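Local coordinates for capsular polysaccharide export system protein KpsC (Thermosulfurimonas dismutans, PDB 6MGD) that probably transfers Kdo from CMP-Kdo in beta(2,7) linkage, helping to build the conserved glycolipid anchor of Gram-negative capsular polysaccharides, at residues R19-V24 with Y297-S302. Numbering follows the deposited sequence.
Sequences RFFPTV and YPMYVS
Val301 and Met299 approach the Phe20 ring obliquely: Val301 CG2 lies 3.5 Å from Phe20 CD2 and nearly as close to CE2, while Met299 CB reaches the same CD2. The Phe21 ring is also met at a slant, with Met299 CE 3.8 Å from Phe21 CZ and SD 5.0 Å from the ring centroid, 33° off the normal, a Met-aromatic contact. Bent at its last torsion (chi3 -63°), the Met299 chain brings CE against both phenylalanines, 3.8 Å from Phe20 CB. Ser302 O lies at the edge of the Arg19 guanidinium, near its plane, and accepts a weak hydrogen bond from NH1 (2.9 Å, N-H...O 130°), and Val301 CG1 packs 3.5 Å from that same NH1. An alanine in place of Phe20 would probably leave Val301 CG2 and Met299 CB without their aromatic partner and open a gap beside Leu89. The contact thus joins the end of helix 11-20 and the turn leading into strand 24-28 to strand 298-300. These two strands are the outermost of the mixed sheet; backbone hydrogen bonds tie Met299 to Leu89 and Val301 to Ile87, joining strand 298-300 antiparallel to strand 88-92, and Phe4 meets Phe21.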
# COMPACT_ATOMS: atom_id res chain seq x y z
N ARG A 19 -12.02 -12.68 11.42
CA ARG A 19 -10.93 -13.63 11.29
C ARG A 19 -9.67 -13.12 11.97
O ARG A 19 -8.93 -13.89 12.59
CB ARG A 19 -10.66 -13.92 9.81
CG ARG A 19 -11.84 -14.50 9.06
CD ARG A 19 -11.56 -14.58 7.57
NE ARG A 19 -10.24 -15.14 7.28
CZ ARG A 19 -9.96 -16.44 7.27
NH1 ARG A 19 -8.73 -16.85 7.00
NH2 ARG A 19 -10.91 -17.33 7.54
N PHE A 20 -9.42 -11.81 11.87
CA PHE A 20 -8.24 -11.20 12.48
C PHE A 20 -8.52 -10.69 13.89
O PHE A 20 -7.62 -10.69 14.73
CB PHE A 20 -7.73 -10.06 11.60
CG PHE A 20 -7.36 -10.49 10.21
CD1 PHE A 20 -8.33 -10.61 9.23
CD2 PHE A 20 -6.05 -10.78 9.88
CE1 PHE A 20 -8.00 -11.02 7.95
CE2 PHE A 20 -5.71 -11.18 8.60
CZ PHE A 20 -6.69 -11.30 7.64
N PHE A 21 -9.75 -10.25 14.16
CA PHE A 21 -10.17 -9.80 15.48
C PHE A 21 -11.34 -10.66 15.92
O PHE A 21 -12.51 -10.32 15.66
CB PHE A 21 -10.55 -8.32 15.48
CG PHE A 21 -9.44 -7.41 15.03
CD1 PHE A 21 -8.52 -6.92 15.95
CD2 PHE A 21 -9.31 -7.05 13.70
CE1 PHE A 21 -7.50 -6.08 15.54
CE2 PHE A 21 -8.29 -6.22 13.29
CZ PHE A 21 -7.38 -5.73 14.21
N PRO A 22 -11.09 -11.80 16.57
CA PRO A 22 -12.20 -12.68 16.98
C PRO A 22 -13.06 -12.09 18.09
O PRO A 22 -14.13 -12.65 18.37
CB PRO A 22 -11.48 -13.95 17.45
CG PRO A 22 -10.14 -13.47 17.89
CD PRO A 22 -9.78 -12.34 16.96
N THR A 23 -12.64 -11.00 18.72
CA THR A 23 -13.38 -10.38 19.81
C THR A 23 -14.23 -9.20 19.35
O THR A 23 -14.63 -8.37 20.18
CB THR A 23 -12.43 -9.94 20.92
OG1 THR A 23 -11.55 -8.93 20.42
CG2 THR A 23 -11.60 -11.13 21.41
N VAL A 24 -14.50 -9.09 18.05
CA VAL A 24 -15.40 -8.05 17.56
C VAL A 24 -16.78 -8.27 18.17
O VAL A 24 -17.30 -9.39 18.16
CB VAL A 24 -15.44 -8.04 16.03
CG1 VAL A 24 -16.61 -7.20 15.53
CG2 VAL A 24 -14.14 -7.52 15.47
N TYR A 297 4.43 -5.14 9.92
CA TYR A 297 3.27 -4.25 9.88
C TYR A 297 1.95 -4.98 9.70
O TYR A 297 1.03 -4.76 10.50
CB TYR A 297 3.49 -3.18 8.81
CG TYR A 297 2.42 -2.11 8.72
CD1 TYR A 297 2.10 -1.33 9.83
CD2 TYR A 297 1.77 -1.86 7.52
CE1 TYR A 297 1.13 -0.35 9.75
CE2 TYR A 297 0.80 -0.88 7.43
CZ TYR A 297 0.48 -0.12 8.54
OH TYR A 297 -0.48 0.86 8.45
N PRO A 298 1.77 -5.85 8.69
CA PRO A 298 0.46 -6.46 8.48
C PRO A 298 0.30 -7.78 9.22
O PRO A 298 1.27 -8.47 9.54
CB PRO A 298 0.42 -6.68 6.96
CG PRO A 298 1.86 -6.47 6.47
CD PRO A 298 2.73 -6.32 7.68
N MET A 299 -0.95 -8.11 9.49
CA MET A 299 -1.31 -9.41 10.04
C MET A 299 -1.48 -10.42 8.91
O MET A 299 -1.71 -10.06 7.75
CB MET A 299 -2.59 -9.32 10.87
CG MET A 299 -2.47 -8.46 12.11
SD MET A 299 -4.04 -8.27 13.00
CE MET A 299 -5.02 -7.42 11.77
N TYR A 300 -1.35 -11.70 9.25
CA TYR A 300 -1.55 -12.79 8.30
C TYR A 300 -2.31 -13.91 8.99
O TYR A 300 -1.89 -14.39 10.05
CB TYR A 300 -0.22 -13.31 7.75
CG TYR A 300 0.60 -12.29 6.99
CD1 TYR A 300 1.60 -11.56 7.63
CD2 TYR A 300 0.39 -12.06 5.64
CE1 TYR A 300 2.36 -10.63 6.94
CE2 TYR A 300 1.14 -11.13 4.94
CZ TYR A 300 2.12 -10.42 5.60
OH TYR A 300 2.88 -9.49 4.91
N VAL A 301 -3.43 -14.32 8.39
CA VAL A 301 -4.24 -15.42 8.90
C VAL A 301 -4.39 -16.46 7.79
O VAL A 301 -4.72 -16.11 6.65
CB VAL A 301 -5.62 -14.94 9.39
CG1 VAL A 301 -6.56 -16.13 9.59
CG2 VAL A 301 -5.47 -14.15 10.67
N SER A 302 -4.15 -17.72 8.13
CA SER A 302 -4.22 -18.80 7.15
C SER A 302 -5.63 -18.93 6.57
O SER A 302 -6.62 -18.85 7.29
CB SER A 302 -3.80 -20.12 7.79
OG SER A 302 -4.07 -21.21 6.92